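Local coordinates for oxidoreductase, FMN-binding (Shewanella oneidensis, PDB 2GQ9), which binds flavin mononucleotide and probably acts as an oxidoreductase on CH-CH groups with NAD(P), as a member of the old yellow enzyme-like family, at residues K66-T71 with Q100-G105; G105-P110 with E127-F132. One frame throughout, in Å; residues are numbered along the deposited sequence.

Both contacts lie where loops leave the C-terminal ends of strands 53-60 and 96-102 of an eight-stranded parallel barrel; interaction 2 also takes in strand 130-132 of a separate antiparallel pair. From the N terminus, the chain leaves strand 53-60 through residues 66-71, runs along helix 77-91 and returns on strand 96-102 to residues 100-105, where interaction 1 closes the excursion. Interaction 2 starts at the shared Gly105 and closes a second, helix-free loop when residues 127-132 come back to 105-110. The two therefore follow in series, without nesting or crossing. Their centres lie about 11 Å apart, and the probable hydrogen bond from Thr108 OG1 to Lys66 O, 2.8 Å, ties them together. Both also touch the chain E p-hydroxybenzaldehyde.

Interaction 1 of 2, residues K66-T71 with Q100-G105; sequences KGYAWT and QLWHVG. With HBA (p-hydroxybenzaldehyde), chain E; FMN (flavin mononucleotide), chain C; HBA (p-hydroxybenzaldehyde), chain D.
Tyr68 and Trp102 meet rim to rim above one mouth of the TIM barrel, where the loop after strand 53-60 folds against the end of strand 96-102. Their planes are nearly parallel, at 16°, but the centroid of the Tyr68 ring stands 5.7 Å from that of the Trp102 six-membered ring, so neither lies over the other's face. The touch is made by Tyr68 CD2 and Trp102 CH2, 3.4 Å apart. Trp102 CG is anti to the backbone N (chi1 -159°), which sends the indole toward the loop; His181 stacks on it and Tyr186 meets it edge-to-face. Thr71 CG2 approaches the indole edge near its plane, 4.0 Å from CZ3, while Thr71 OG1 is hydrogen-bonded to Gln60 OE1. Val104 CG1 sits above one indole face, toward its rim, and also lies 3.5 Å from Gly67 N. A CB at Gly67 would come too close to that methyl, consistent with a glycine at this position. The pair also borders both bound p-hydroxybenzaldehydes: Trp102 CZ2 packs on C3 of the chain D molecule, and O4 of the chain E molecule lies close beside Tyr68 CB. Two residues before Trp102, Gln100 grips the flavin with both ends of its amide: FMN N3 donates to OE1 over 2.8 Å, and NE2 donates to FMN O2 in an almost straight bond (177°).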
loop_
_atom_site.group_PDB
_atom_site.type_symbol
_atom_site.label_atom_id
_atom_site.label_comp_id
_atom_site.label_asym_id
_atom_site.label_seq_id
_atom_site.Cartn_x
_atom_site.Cartn_y
_atom_site.Cartn_z
ATOM N N LYS A 66 1.313 -11.471 -7.846
ATOM C CA LYS A 66 0.989 -11.989 -6.516
ATOM C C LYS A 66 2.222 -12.534 -5.793
ATOM O O LYS A 66 3.074 -13.181 -6.399
ATOM C CB LYS A 66 -0.071 -13.082 -6.677
ATOM C CG LYS A 66 -0.514 -13.799 -5.417
ATOM C CD LYS A 66 -1.520 -14.873 -5.803
ATOM C CE LYS A 66 -1.929 -15.747 -4.638
ATOM N NZ LYS A 66 -2.908 -16.782 -5.098
ATOM N N GLY A 67 2.318 -12.274 -4.492
ATOM C CA GLY A 67 3.464 -12.759 -3.745
ATOM C C GLY A 67 3.131 -13.635 -2.552
ATOM O O GLY A 67 3.998 -14.337 -2.031
ATOM N N TYR A 68 1.872 -13.612 -2.126
ATOM C CA TYR A 68 1.458 -14.380 -0.961
ATOM C C TYR A 68 0.137 -15.097 -1.202
ATOM O O TYR A 68 -0.730 -14.599 -1.924
ATOM C CB TYR A 68 1.309 -13.435 0.235
ATOM C CG TYR A 68 2.531 -12.580 0.488
ATOM C CD1 TYR A 68 3.523 -12.987 1.377
ATOM C CD2 TYR A 68 2.715 -11.385 -0.198
ATOM C CE1 TYR A 68 4.674 -12.219 1.577
ATOM C CE2 TYR A 68 3.859 -10.615 -0.014
ATOM C CZ TYR A 68 4.832 -11.035 0.873
ATOM O OH TYR A 68 5.958 -10.267 1.038
ATOM N N ALA A 69 -0.023 -16.258 -0.577
ATOM C CA ALA A 69 -1.247 -17.032 -0.736
ATOM C C ALA A 69 -2.475 -16.295 -0.228
ATOM O O ALA A 69 -2.420 -15.581 0.769
ATOM C CB ALA A 69 -1.125 -18.372 -0.008
ATOM N N TRP A 70 -3.575 -16.464 -0.948
ATOM C CA TRP A 70 -4.869 -15.903 -0.585
ATOM C C TRP A 70 -5.065 -14.393 -0.582
ATOM O O TRP A 70 -5.996 -13.902 0.063
ATOM C CB TRP A 70 -5.304 -16.478 0.767
ATOM C CG TRP A 70 -4.956 -17.931 0.899
ATOM C CD1 TRP A 70 -5.045 -18.885 -0.077
ATOM C CD2 TRP A 70 -4.442 -18.595 2.061
ATOM N NE1 TRP A 70 -4.615 -20.098 0.404
ATOM C CE2 TRP A 70 -4.240 -19.950 1.712
ATOM C CE3 TRP A 70 -4.135 -18.176 3.362
ATOM C CZ2 TRP A 70 -3.740 -20.891 2.621
ATOM C CZ3 TRP A 70 -3.639 -19.114 4.267
ATOM C CH2 TRP A 70 -3.447 -20.456 3.889
ATOM N N THR A 71 -4.210 -13.652 -1.283
ATOM C CA THR A 71 -4.391 -12.205 -1.359
ATOM C C THR A 71 -5.356 -11.986 -2.531
ATOM O O THR A 71 -5.331 -12.733 -3.508
ATOM C CB THR A 71 -3.051 -11.454 -1.583
ATOM O OG1 THR A 71 -2.454 -11.849 -2.827
ATOM C CG2 THR A 71 -2.086 -11.765 -0.436
ATOM N N GLN A 100 -5.126 -0.576 -3.264
ATOM C CA GLN A 100 -3.674 -0.546 -3.410
ATOM C C GLN A 100 -3.265 -1.537 -4.488
ATOM O O GLN A 100 -3.305 -2.750 -4.269
ATOM C CB GLN A 100 -2.943 -0.886 -2.102
ATOM C CG GLN A 100 -1.422 -0.723 -2.276
ATOM C CD GLN A 100 -0.609 -1.191 -1.098
ATOM O OE1 GLN A 100 -0.666 -2.355 -0.714
ATOM N NE2 GLN A 100 0.173 -0.286 -0.529
ATOM N N LEU A 101 -2.886 -1.014 -5.655
ATOM C CA LEU A 101 -2.485 -1.854 -6.785
ATOM C C LEU A 101 -1.103 -2.406 -6.497
ATOM O O LEU A 101 -0.146 -1.657 -6.305
ATOM C CB LEU A 101 -2.496 -1.045 -8.076
ATOM C CG LEU A 101 -3.836 -0.369 -8.368
ATOM C CD1 LEU A 101 -3.750 0.306 -9.724
ATOM C CD2 LEU A 101 -4.970 -1.394 -8.342
ATOM N N TRP A 102 -1.014 -3.731 -6.506
ATOM C CA TRP A 102 0.200 -4.438 -6.126
ATOM C C TRP A 102 0.889 -5.324 -7.155
ATOM O O TRP A 102 0.237 -6.040 -7.918
ATOM C CB TRP A 102 -0.179 -5.309 -4.928
ATOM C CG TRP A 102 0.895 -5.782 -4.012
ATOM C CD1 TRP A 102 2.169 -5.296 -3.888
ATOM C CD2 TRP A 102 0.730 -6.750 -2.971
ATOM N NE1 TRP A 102 2.802 -5.900 -2.822
ATOM C CE2 TRP A 102 1.942 -6.795 -2.244
ATOM C CE3 TRP A 102 -0.328 -7.580 -2.579
ATOM C CZ2 TRP A 102 2.121 -7.637 -1.145
ATOM C CZ3 TRP A 102 -0.152 -8.416 -1.485
ATOM C CH2 TRP A 102 1.063 -8.438 -0.779
ATOM N N HIS A 103 2.217 -5.259 -7.167
ATOM C CA HIS A 103 3.028 -6.151 -7.981
ATOM C C HIS A 103 4.253 -6.358 -7.110
ATOM O O HIS A 103 5.013 -5.416 -6.866
ATOM C CB HIS A 103 3.439 -5.576 -9.331
ATOM C CG HIS A 103 4.002 -6.616 -10.249
ATOM N ND1 HIS A 103 5.044 -7.439 -9.878
ATOM C CD2 HIS A 103 3.627 -7.020 -11.487
ATOM C CE1 HIS A 103 5.283 -8.308 -10.844
ATOM N NE2 HIS A 103 4.437 -8.076 -11.831
ATOM N N VAL A 104 4.416 -7.581 -6.616
ATOM C CA VAL A 104 5.514 -7.920 -5.718
ATOM C C VAL A 104 6.889 -8.060 -6.352
ATOM O O VAL A 104 7.889 -8.145 -5.640
ATOM C CB VAL A 104 5.224 -9.240 -4.963
ATOM C CG1 VAL A 104 3.900 -9.133 -4.208
ATOM C CG2 VAL A 104 5.182 -10.400 -5.946
ATOM N N GLY A 105 6.950 -8.081 -7.678
ATOM C CA GLY A 105 8.239 -8.234 -8.325
ATOM C C GLY A 105 8.903 -9.523 -7.867
ATOM O O GLY A 105 8.295 -10.587 -7.905
HETATM C "C1'" HBA E . -0.579 -17.455 5.871
HETATM O "O1'" HBA E . -0.076 -17.744 6.936
HETATM C C1 HBA E . -0.141 -16.255 5.144
HETATM C C2 HBA E . -0.742 -15.912 3.896
HETATM C C3 HBA E . -0.269 -14.801 3.191
HETATM C C4 HBA E . 0.796 -14.030 3.718
HETATM C C5 HBA E . 1.401 -14.317 4.972
HETATM C C6 HBA E . 0.897 -15.415 5.669
HETATM O O4 HBA E . 1.031 -12.822 3.163
HETATM N N1 FMN C . 1.692 -2.096 3.681
HETATM C C2 FMN C . 1.397 -2.000 2.304
HETATM O O2 FMN C . 1.811 -1.105 1.632
HETATM N N3 FMN C . 0.526 -3.009 1.744
HETATM C C4 FMN C . -0.035 -4.064 2.408
HETATM O O4 FMN C . -0.676 -4.912 1.819
HETATM C C4A FMN C . 0.360 -4.239 3.827
HETATM N N5 FMN C . 0.100 -5.416 4.496
HETATM C C5A FMN C . 0.277 -5.409 5.857
HETATM C C6 FMN C . -0.249 -6.553 6.649
HETATM C C7 FMN C . -0.222 -6.548 8.100
HETATM C C7M FMN C . -0.877 -7.698 8.855
HETATM C C8 FMN C . 0.430 -5.434 8.783
HETATM C C8M FMN C . 0.442 -5.329 10.338
HETATM C C9 FMN C . 0.986 -4.348 8.008
HETATM C C9A FMN C . 0.935 -4.320 6.591
HETATM N N10 FMN C . 1.370 -3.213 5.748
HETATM C C10 FMN C . 1.217 -3.127 4.377
HETATM C "C1'" FMN C . 2.097 -2.074 6.431
HETATM C "C2'" FMN C . 1.082 -1.094 7.000
HETATM O "O2'" FMN C . 0.297 -0.445 5.994
HETATM C "C3'" FMN C . 1.707 -0.013 7.888
HETATM O "O3'" FMN C . 2.527 0.867 7.095
HETATM C "C4'" FMN C . 2.555 -0.611 9.007
HETATM O "O4'" FMN C . 1.813 -1.636 9.745
HETATM C "C5'" FMN C . 3.089 0.427 9.974
HETATM O "O5'" FMN C . 2.003 1.067 10.726
HETATM P P FMN C . 1.591 0.651 12.204
HETATM O O1P FMN C . 0.990 -0.716 12.190
HETATM O O2P FMN C . 2.833 0.783 13.066
HETATM O O3P FMN C . 0.528 1.707 12.597
HETATM C "C1'" HBA D . 2.389 -8.564 4.651
HETATM O "O1'" HBA D . 2.732 -8.731 5.804
HETATM C C1 HBA D . 2.768 -7.338 3.930
HETATM C C2 HBA D . 2.352 -7.144 2.579
HETATM C C3 HBA D . 2.777 -6.001 1.894
HETATM C C4 HBA D . 3.610 -5.055 2.540
HETATM C C5 HBA D . 4.018 -5.196 3.894
HETATM C C6 HBA D . 3.565 -6.330 4.566
HETATM O O4 HBA D . 3.758 -3.847 1.952
#

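Interaction 2 of 2, residues G105-P110 with E127-F132. With HBA (p-hydroxybenzaldehyde), chain E.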
loop_
_atom_site.group_PDB
_atom_site.type_symbol
_atom_site.label_atom_id
_atom_site.label_comp_id
_atom_site.label_asym_id
_atom_site.label_seq_id
_atom_site.Cartn_x
_atom_site.Cartn_y
_atom_site.Cartn_z
ATOM N N GLY A 105 6.950 -8.081 -7.678
ATOM C CA GLY A 105 8.239 -8.234 -8.325
ATOM C C GLY A 105 8.903 -9.523 -7.867
ATOM O O GLY A 105 8.295 -10.587 -7.905
ATOM N N ARG A 106 10.140 -9.418 -7.391
ATOM C CA ARG A 106 10.905 -10.580 -6.957
ATOM C C ARG A 106 10.484 -11.208 -5.634
ATOM O O ARG A 106 10.941 -12.300 -5.296
ATOM C CB ARG A 106 12.384 -10.213 -6.862
ATOM C CG ARG A 106 12.684 -9.266 -5.716
ATOM C CD ARG A 106 14.150 -8.905 -5.671
ATOM N NE ARG A 106 14.454 -8.018 -4.553
ATOM C CZ ARG A 106 15.652 -7.489 -4.332
ATOM N NH1 ARG A 106 16.657 -7.762 -5.156
ATOM N NH2 ARG A 106 15.844 -6.684 -3.295
ATOM N N VAL A 107 9.633 -10.525 -4.875
ATOM C CA VAL A 107 9.198 -11.055 -3.588
ATOM C C VAL A 107 8.041 -12.031 -3.766
ATOM O O VAL A 107 6.886 -11.707 -3.475
ATOM C CB VAL A 107 8.767 -9.911 -2.626
ATOM C CG1 VAL A 107 8.495 -10.472 -1.231
ATOM C CG2 VAL A 107 9.851 -8.853 -2.564
ATOM N N THR A 108 8.358 -13.228 -4.249
ATOM C CA THR A 108 7.349 -14.254 -4.464
ATOM C C THR A 108 7.998 -15.614 -4.741
ATOM O O THR A 108 9.220 -15.769 -4.636
ATOM C CB THR A 108 6.407 -13.861 -5.637
ATOM O OG1 THR A 108 5.295 -14.764 -5.689
ATOM C CG2 THR A 108 7.149 -13.892 -6.967
ATOM N N HIS A 109 7.166 -16.593 -5.080
ATOM C CA HIS A 109 7.618 -17.951 -5.370
ATOM C C HIS A 109 6.840 -18.456 -6.583
ATOM O O HIS A 109 5.673 -18.098 -6.772
ATOM C CB HIS A 109 7.339 -18.855 -4.166
ATOM C CG HIS A 109 7.819 -20.266 -4.339
ATOM N ND1 HIS A 109 9.064 -20.686 -3.920
ATOM C CD2 HIS A 109 7.224 -21.346 -4.892
ATOM C CE1 HIS A 109 9.212 -21.967 -4.206
ATOM N NE2 HIS A 109 8.110 -22.393 -4.798
ATOM N N PRO A 110 7.471 -19.288 -7.425
ATOM C CA PRO A 110 6.772 -19.803 -8.605
ATOM C C PRO A 110 5.397 -20.390 -8.270
ATOM O O PRO A 110 4.463 -20.299 -9.068
ATOM C CB PRO A 110 7.741 -20.851 -9.144
ATOM C CG PRO A 110 9.074 -20.260 -8.803
ATOM C CD PRO A 110 8.864 -19.771 -7.387
ATOM N N GLU A 127 17.414 -11.067 -0.217
ATOM C CA GLU A 127 18.109 -11.827 0.819
ATOM C C GLU A 127 17.220 -12.203 1.996
ATOM O O GLU A 127 16.528 -11.356 2.557
ATOM N N ASN A 128 17.250 -13.480 2.368
ATOM C CA ASN A 128 16.456 -13.979 3.485
ATOM C C ASN A 128 15.075 -13.334 3.541
ATOM O O ASN A 128 14.714 -12.692 4.526
ATOM N N VAL A 129 14.318 -13.494 2.463
ATOM C CA VAL A 129 12.970 -12.955 2.377
ATOM C C VAL A 129 12.081 -14.141 2.043
ATOM O O VAL A 129 12.295 -14.816 1.037
ATOM C CB VAL A 129 12.861 -11.882 1.265
ATOM C CG1 VAL A 129 11.399 -11.571 0.974
ATOM C CG2 VAL A 129 13.581 -10.619 1.698
ATOM N N LYS A 130 11.102 -14.409 2.898
ATOM C CA LYS A 130 10.200 -15.528 2.676
ATOM C C LYS A 130 8.776 -15.070 2.400
ATOM O O LYS A 130 8.378 -13.972 2.787
ATOM C CB LYS A 130 10.209 -16.460 3.888
ATOM C CG LYS A 130 11.572 -17.054 4.195
ATOM C CD LYS A 130 11.498 -18.079 5.313
ATOM C CE LYS A 130 12.876 -18.639 5.636
ATOM N NZ LYS A 130 12.826 -19.653 6.725
ATOM N N VAL A 131 8.022 -15.920 1.714
ATOM C CA VAL A 131 6.631 -15.649 1.386
ATOM C C VAL A 131 5.836 -16.894 1.769
ATOM O O VAL A 131 6.426 -17.930 2.079
ATOM C CB VAL A 131 6.457 -15.367 -0.124
ATOM C CG1 VAL A 131 7.196 -14.091 -0.503
ATOM C CG2 VAL A 131 6.975 -16.542 -0.941
ATOM N N PHE A 132 4.510 -16.799 1.754
ATOM C CA PHE A 132 3.663 -17.938 2.113
ATOM C C PHE A 132 3.043 -18.540 0.858
ATOM O O PHE A 132 2.860 -17.842 -0.138
ATOM C CB PHE A 132 2.556 -17.489 3.060
ATOM C CG PHE A 132 1.909 -18.615 3.814
ATOM C CD1 PHE A 132 2.441 -19.051 5.022
ATOM C CD2 PHE A 132 0.748 -19.217 3.338
ATOM C CE1 PHE A 132 1.826 -20.065 5.749
ATOM C CE2 PHE A 132 0.125 -20.233 4.059
ATOM C CZ PHE A 132 0.667 -20.656 5.267
HETATM C "C1'" HBA E . -0.579 -17.455 5.871
HETATM O "O1'" HBA E . -0.076 -17.744 6.936
HETATM C C1 HBA E . -0.141 -16.255 5.144
HETATM C C2 HBA E . -0.742 -15.912 3.896
HETATM C C3 HBA E . -0.269 -14.801 3.191
HETATM C C4 HBA E . 0.796 -14.030 3.718
HETATM C C5 HBA E . 1.401 -14.317 4.972
HETATM C C6 HBA E . 0.897 -15.415 5.669
HETATM O O4 HBA E . 1.031 -12.822 3.163
#
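Val107, Val129 and Val131 supply the apolar part of this contact. Val107 CG1 lies 3.8 Å from Val129 CG1 and 3.9 Å from Val131 CG1, so one methyl bridges two residues that point the same way from alternate positions of the chain. With CG1 anti to the backbone N (chi1 -172°), Val107 extends this branch to them. Val131 CG2 turns instead to His109 CB, 4.0 Å away.

Backbone geometry shapes the other side: Val107 centres an inverse gamma turn, with a weak bond from Thr108 N to Arg106 O.

Phe132 points away from 105-110 and offers a ring face to the chain E p-hydroxybenzaldehyde, while Phe142 meets it edge-to-face and Trp70 with planes at about 60°. The aldehyde carbon C1' sits 3.2 Å above the plane of Phe132, over the ring centre, and O1' is 3.2 Å from CE1. With Phe132 replaced by an alanine, the flat surface under the aldehyde is gone, and that end of the ligand would probably be free to shift.

In the fold, strand 130-132 pairs antiparallel with strand 142-144, whose Val143 touches both Val131 and His109. The loop after barrel strand 96-102 thus packs against this hairpin, and Thr108 is joined by a backbone bond to Ala146, just beyond strand 142-144.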